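Long-range contacts in transcription termination factor FttA (Methanosarcina mazei, PDB 2XR1), which probably terminates transcription in this archaeon, by zinc-dependent cleavage of the nascent RNA where it leaves RNA polymerase and by 5'-3' degradation of the released transcript: residues L210-V215 with I242-H247; Y267-T272 with G335-H340. All coordinates share one frame; numbering follows the deposited sequence.

Contact 1: residues L210-V215 with I242-H247; sequences LIDCGV and IVTHAH. With ZN (zinc ion), chain E.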
loop_
_atom_site.group_PDB
_atom_site.type_symbol
_atom_site.label_atom_id
_atom_site.label_comp_id
_atom_site.label_asym_id
_atom_site.label_seq_id
_atom_site.Cartn_x
_atom_site.Cartn_y
_atom_site.Cartn_z
ATOM N N LEU B 210 -4.712 -12.520 -2.136
ATOM C CA LEU B 210 -3.462 -12.508 -2.858
ATOM C C LEU B 210 -3.649 -13.259 -4.158
ATOM O O LEU B 210 -4.004 -14.428 -4.125
ATOM C CB LEU B 210 -2.380 -13.157 -1.995
ATOM C CG LEU B 210 -0.961 -12.641 -2.038
ATOM C CD1 LEU B 210 -0.825 -11.164 -1.739
ATOM C CD2 LEU B 210 -0.235 -13.474 -1.025
ATOM N N ILE B 211 -3.450 -12.597 -5.299
ATOM C CA ILE B 211 -3.493 -13.292 -6.554
ATOM C C ILE B 211 -2.052 -13.544 -7.010
ATOM O O ILE B 211 -1.295 -12.603 -7.251
ATOM C CB ILE B 211 -4.280 -12.537 -7.624
ATOM C CG1 ILE B 211 -5.758 -12.413 -7.228
ATOM C CG2 ILE B 211 -4.184 -13.280 -8.982
ATOM C CD1 ILE B 211 -6.196 -11.095 -6.539
ATOM N N ASP B 212 -1.710 -14.828 -7.128
ATOM C CA ASP B 212 -0.394 -15.312 -7.551
ATOM C C ASP B 212 0.718 -14.978 -6.536
ATOM O O ASP B 212 0.598 -14.065 -5.725
ATOM C CB ASP B 212 -0.026 -14.865 -8.990
ATOM C CG ASP B 212 -0.857 -15.603 -10.092
ATOM O OD1 ASP B 212 -1.443 -16.676 -9.760
ATOM O OD2 ASP B 212 -0.917 -15.131 -11.301
ATOM N N CYS B 213 1.780 -15.774 -6.571
ATOM C CA CYS B 213 2.974 -15.484 -5.883
ATOM C C CYS B 213 4.145 -16.180 -6.538
ATOM O O CYS B 213 4.540 -17.237 -6.082
ATOM C CB CYS B 213 2.847 -15.918 -4.461
ATOM S SG CYS B 213 4.168 -15.208 -3.502
ATOM N N GLY B 214 4.726 -15.553 -7.579
ATOM C CA GLY B 214 5.665 -16.227 -8.472
ATOM C C GLY B 214 7.125 -16.131 -8.130
ATOM O O GLY B 214 7.505 -15.361 -7.267
ATOM N N VAL B 215 7.948 -16.920 -8.817
ATOM C CA VAL B 215 9.392 -16.764 -8.779
ATOM C C VAL B 215 9.798 -15.763 -9.826
ATOM O O VAL B 215 9.073 -15.550 -10.767
ATOM C CB VAL B 215 10.159 -18.081 -9.089
ATOM C CG1 VAL B 215 9.886 -19.116 -8.055
ATOM C CG2 VAL B 215 9.786 -18.599 -10.463
ATOM N N ILE B 242 -4.976 -16.949 -4.590
ATOM C CA ILE B 242 -5.440 -17.523 -5.829
ATOM C C ILE B 242 -4.257 -17.783 -6.754
ATOM O O ILE B 242 -3.427 -16.928 -6.951
ATOM C CB ILE B 242 -6.494 -16.643 -6.478
ATOM C CG1 ILE B 242 -7.835 -16.843 -5.759
ATOM C CG2 ILE B 242 -6.717 -17.023 -7.928
ATOM C CD1 ILE B 242 -8.010 -16.094 -4.496
ATOM N N VAL B 243 -4.181 -18.967 -7.319
ATOM C CA VAL B 243 -3.170 -19.289 -8.309
ATOM C C VAL B 243 -3.894 -19.352 -9.661
ATOM O O VAL B 243 -4.807 -20.164 -9.874
ATOM C CB VAL B 243 -2.489 -20.629 -7.979
ATOM C CG1 VAL B 243 -1.534 -21.004 -9.054
ATOM C CG2 VAL B 243 -1.777 -20.585 -6.582
ATOM N N THR B 244 -3.479 -18.493 -10.574
ATOM C CA THR B 244 -4.159 -18.348 -11.840
ATOM C C THR B 244 -3.814 -19.491 -12.794
ATOM O O THR B 244 -4.671 -19.930 -13.554
ATOM C CB THR B 244 -3.774 -17.042 -12.511
ATOM O OG1 THR B 244 -2.374 -17.056 -12.699
ATOM C CG2 THR B 244 -4.138 -15.840 -11.679
ATOM N N HIS B 245 -2.567 -19.964 -12.757
ATOM C CA HIS B 245 -2.170 -21.125 -13.545
ATOM C C HIS B 245 -0.846 -21.644 -13.005
ATOM O O HIS B 245 -0.241 -21.020 -12.149
ATOM C CB HIS B 245 -2.082 -20.837 -15.062
ATOM C CG HIS B 245 -1.026 -19.855 -15.458
ATOM N ND1 HIS B 245 -1.112 -18.503 -15.182
ATOM C CD2 HIS B 245 0.127 -20.021 -16.155
ATOM C CE1 HIS B 245 -0.051 -17.890 -15.683
ATOM N NE2 HIS B 245 0.703 -18.782 -16.300
ATOM N N ALA B 246 -0.412 -22.791 -13.517
ATOM C CA ALA B 246 0.637 -23.565 -12.866
ATOM C C ALA B 246 2.032 -23.075 -13.097
ATOM O O ALA B 246 2.932 -23.585 -12.487
ATOM C CB ALA B 246 0.556 -25.022 -13.275
ATOM N N HIS B 247 2.228 -22.077 -13.954
ATOM C CA HIS B 247 3.584 -21.636 -14.259
ATOM C C HIS B 247 4.328 -21.159 -13.006
ATOM O O HIS B 247 3.768 -20.480 -12.157
ATOM C CB HIS B 247 3.593 -20.569 -15.335
ATOM C CG HIS B 247 3.463 -21.097 -16.729
ATOM N ND1 HIS B 247 2.856 -20.377 -17.735
ATOM C CD2 HIS B 247 3.890 -22.245 -17.290
ATOM C CE1 HIS B 247 2.910 -21.073 -18.855
ATOM N NE2 HIS B 247 3.526 -22.210 -18.609
HETATM ZN ZN ZN E . 2.203 -18.462 -17.861
#
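Asp-212 and Thr-244 meet through complementary torsions: the carboxylate of Asp-212 stands beside its own backbone N and opposite its carbonyl carbon (chi1 -72°), while OG1 of Thr-244 sits between backbone N and carbonyl carbon (chi1 59°), which brings the hydroxyl round to the same carboxylate that its amide meets. They join two neighbouring parallel strands of the metallo-beta-lactamase fold at the point where 240-242 runs out into the zinc-binding HxHxDH motif. The carboxylate grips Thr-244 with both oxygens. OD1 of Asp-212 accepts the backbone N of Thr-244 at 2.8 Å, and OD2 of Asp-212 accepts OG1 of Thr-244 at 2.8 Å, each through the syn lone pair; the two side chains cross at about a right angle. This bidentate grip fixes the rotation of the carboxylate and holds the start of the motif loop. Behind it the strands are tied by two nearly straight backbone bonds, Ile-242 N to Leu-210 O at 2.7 Å and Asp-212 N to Ile-242 O at 2.7 Å. Ile-211 and Ile-242 point to one face of the sheet, and on that side CG2 of Ile-211 packs against CG2 of Thr-244 at 3.7 Å. Asp-212 OD2 also bonds ND1 of His-250, a ligand of the second zinc, so the aspartate is a second-shell residue of that metal, linked through Thr-244 indirectly to a ligand of the first. The first zinc is bound by His-245 and His-247 and completed by His-332 and Asp-355; its bond from His-247 ND1 measures 2.0 Å. The Thr-244 hydroxyl, which donates to the carboxylate, in turn accepts from His-245: ND1 of His-245, with the threonine oxygen tilted 24° from the ring plane, donates to OG1 of Thr-244 at 3.1 Å, and NE2 of the same ring binds zinc at 2.2 Å.

Contact 2: residues Y267-T272 with G335-H340; sequences YCTPPT and GSAISH
Hydrogen bonding in this contact centres on the side chain of Thr-269 and the carbonyl of Gly-335. OG1 of Thr-269 donates to O of Gly-335 at 2.6 Å; it comes in at 121° to the C=O bond and tilted 15° from the carbonyl plane, well off the axis of the bond. Its chi1 of 56° leaves OG1 between backbone N and carbonyl carbon, facing both Gly-335 and the first turn of helix 270-290. Thr-269 is the N-cap of that helix, and the same oxygen accepts a weak capping bond from the backbone N of Thr-272 at 3.4 Å. The hydroxyl of Thr-272 also draws close, its OG1 lying 2.6 Å from OG1 of Thr-269, so two hydroxyls and one carbonyl gather at a buried spot.

Apolar packing flanks this polar group. The ring of Pro-271 rests against the backbone of Gly-335, with CB of Pro-271 4.1 Å from CA of Gly-335 and CG at a similar distance; Gly-335, at positive phi and without a side chain, lets the loop come this near to the helix start. Further along, the methyl CG2 of Thr-269 meets CB of Ala-337 at 4.1 Å, where strand 337-343 begins.

In the alpha-beta/beta-alpha sandwich of the metallo-beta-lactamase fold, the contact joins the end of strand 266-268 and the helix after it to the opposing sheet. The loop it holds belongs to the metal centre's surroundings, for Ser-336 OG bonds to the backbone N of His-332, a zinc ligand. Chemically, one threonine oxygen serves as helix cap and as donor to the loop, so the buried carbonyl of Gly-335 gains a donor, while one N-H of the first helical turn is only weakly capped by the same oxygen.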
loop_
_atom_site.group_PDB
_atom_site.type_symbol
_atom_site.label_atom_id
_atom_site.label_comp_id
_atom_site.label_asym_id
_atom_site.label_seq_id
_atom_site.Cartn_x
_atom_site.Cartn_y
_atom_site.Cartn_z
ATOM N N TYR B 267 -6.545 -21.277 -3.803
ATOM C CA TYR B 267 -7.641 -21.659 -4.729
ATOM C C TYR B 267 -7.086 -21.661 -6.133
ATOM O O TYR B 267 -6.438 -20.698 -6.523
ATOM C CB TYR B 267 -8.801 -20.680 -4.714
ATOM C CG TYR B 267 -9.557 -20.645 -3.444
ATOM C CD1 TYR B 267 -10.460 -21.634 -3.142
ATOM C CD2 TYR B 267 -9.378 -19.608 -2.549
ATOM C CE1 TYR B 267 -11.166 -21.619 -1.958
ATOM C CE2 TYR B 267 -10.069 -19.572 -1.350
ATOM C CZ TYR B 267 -10.945 -20.590 -1.054
ATOM O OH TYR B 267 -11.598 -20.584 0.132
ATOM N N CYS B 268 -7.349 -22.756 -6.869
ATOM C CA CYS B 268 -6.943 -22.890 -8.266
ATOM C C CYS B 268 -7.760 -23.963 -8.932
ATOM O O CYS B 268 -8.568 -24.566 -8.298
ATOM C CB CYS B 268 -5.488 -23.275 -8.370
ATOM S SG CYS B 268 -5.224 -24.891 -7.680
ATOM N N THR B 269 -7.572 -24.163 -10.237
ATOM C CA THR B 269 -8.336 -25.207 -10.970
ATOM C C THR B 269 -7.756 -26.551 -10.630
ATOM O O THR B 269 -6.663 -26.618 -10.131
ATOM C CB THR B 269 -8.304 -25.010 -12.501
ATOM O OG1 THR B 269 -6.939 -24.956 -12.937
ATOM C CG2 THR B 269 -9.058 -23.721 -12.883
ATOM N N PRO B 270 -8.492 -27.624 -10.855
ATOM C CA PRO B 270 -7.901 -28.962 -10.546
ATOM C C PRO B 270 -6.604 -29.292 -11.285
ATOM O O PRO B 270 -5.686 -29.844 -10.691
ATOM C CB PRO B 270 -9.012 -29.942 -10.928
ATOM C CG PRO B 270 -10.274 -29.142 -10.816
ATOM C CD PRO B 270 -9.952 -27.684 -11.059
ATOM N N PRO B 271 -6.518 -28.997 -12.581
ATOM C CA PRO B 271 -5.265 -29.286 -13.253
ATOM C C PRO B 271 -4.116 -28.404 -12.757
ATOM O O PRO B 271 -2.975 -28.865 -12.670
ATOM C CB PRO B 271 -5.575 -28.991 -14.722
ATOM C CG PRO B 271 -7.044 -29.003 -14.797
ATOM C CD PRO B 271 -7.534 -28.509 -13.522
ATOM N N THR B 272 -4.395 -27.154 -12.449
ATOM C CA THR B 272 -3.391 -26.320 -11.857
ATOM C C THR B 272 -2.824 -26.990 -10.624
ATOM O O THR B 272 -1.632 -26.983 -10.385
ATOM C CB THR B 272 -3.983 -24.941 -11.464
ATOM O OG1 THR B 272 -4.397 -24.280 -12.650
ATOM C CG2 THR B 272 -2.992 -24.077 -10.755
ATOM N N GLY B 335 -5.676 -25.684 -17.566
ATOM C CA GLY B 335 -6.240 -25.278 -16.274
ATOM C C GLY B 335 -6.103 -23.817 -16.004
ATOM O O GLY B 335 -6.508 -23.378 -14.941
ATOM N N SER B 336 -5.529 -23.070 -16.943
ATOM C CA SER B 336 -5.310 -21.621 -16.751
ATOM C C SER B 336 -6.638 -20.912 -16.583
ATOM O O SER B 336 -7.619 -21.206 -17.245
ATOM C CB SER B 336 -4.511 -20.987 -17.900
ATOM O OG SER B 336 -5.198 -20.971 -19.173
ATOM N N ALA B 337 -6.695 -19.981 -15.673
ATOM C CA ALA B 337 -7.970 -19.356 -15.376
ATOM C C ALA B 337 -7.869 -17.866 -15.479
ATOM O O ALA B 337 -6.821 -17.278 -15.361
ATOM C CB ALA B 337 -8.490 -19.771 -14.014
ATOM N N ILE B 338 -8.991 -17.294 -15.795
ATOM C CA ILE B 338 -9.252 -15.888 -15.668
ATOM C C ILE B 338 -10.057 -15.782 -14.372
ATOM O O ILE B 338 -10.979 -16.523 -14.124
ATOM C CB ILE B 338 -10.082 -15.407 -16.899
ATOM C CG1 ILE B 338 -9.135 -15.254 -18.094
ATOM C CG2 ILE B 338 -10.759 -14.109 -16.580
ATOM C CD1 ILE B 338 -9.851 -15.058 -19.323
ATOM N N SER B 339 -9.729 -14.832 -13.548
ATOM C CA SER B 339 -10.295 -14.772 -12.233
ATOM C C SER B 339 -11.227 -13.599 -12.118
ATOM O O SER B 339 -10.791 -12.482 -12.210
ATOM C CB SER B 339 -9.154 -14.686 -11.263
ATOM O OG SER B 339 -8.388 -15.883 -11.443
ATOM N N HIS B 340 -12.507 -13.871 -11.965
ATOM C CA HIS B 340 -13.487 -12.836 -11.743
ATOM C C HIS B 340 -13.863 -12.723 -10.247
ATOM O O HIS B 340 -14.266 -13.714 -9.620
ATOM C CB HIS B 340 -14.727 -13.156 -12.593
ATOM C CG HIS B 340 -15.829 -12.165 -12.469
ATOM N ND1 HIS B 340 -16.777 -12.233 -11.477
ATOM C CD2 HIS B 340 -16.144 -11.087 -13.219
ATOM C CE1 HIS B 340 -17.618 -11.224 -11.610
ATOM N NE2 HIS B 340 -17.252 -10.505 -12.656
#

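In the fold
Both contacts are buried in the metallo-beta-lactamase part of the chain, their centres about 9 Å apart. Contact 1 lies within a single sheet and is built on paired strands and a carboxylate close to the zinc ions; contact 2 spans the two sheets, with hydroxyl-to-carbonyl bonding and light apolar packing further from the metals. Their segments are neighbours as well. Val-243 N lies 3.0 Å from Tyr-267 O, a probable hydrogen bond between adjacent strands, and Thr-244 O lies 2.9 Å from Ala-337 N, another probable one. Segment 242-247 thus stands between 210-215 on one side and both segments of contact 2.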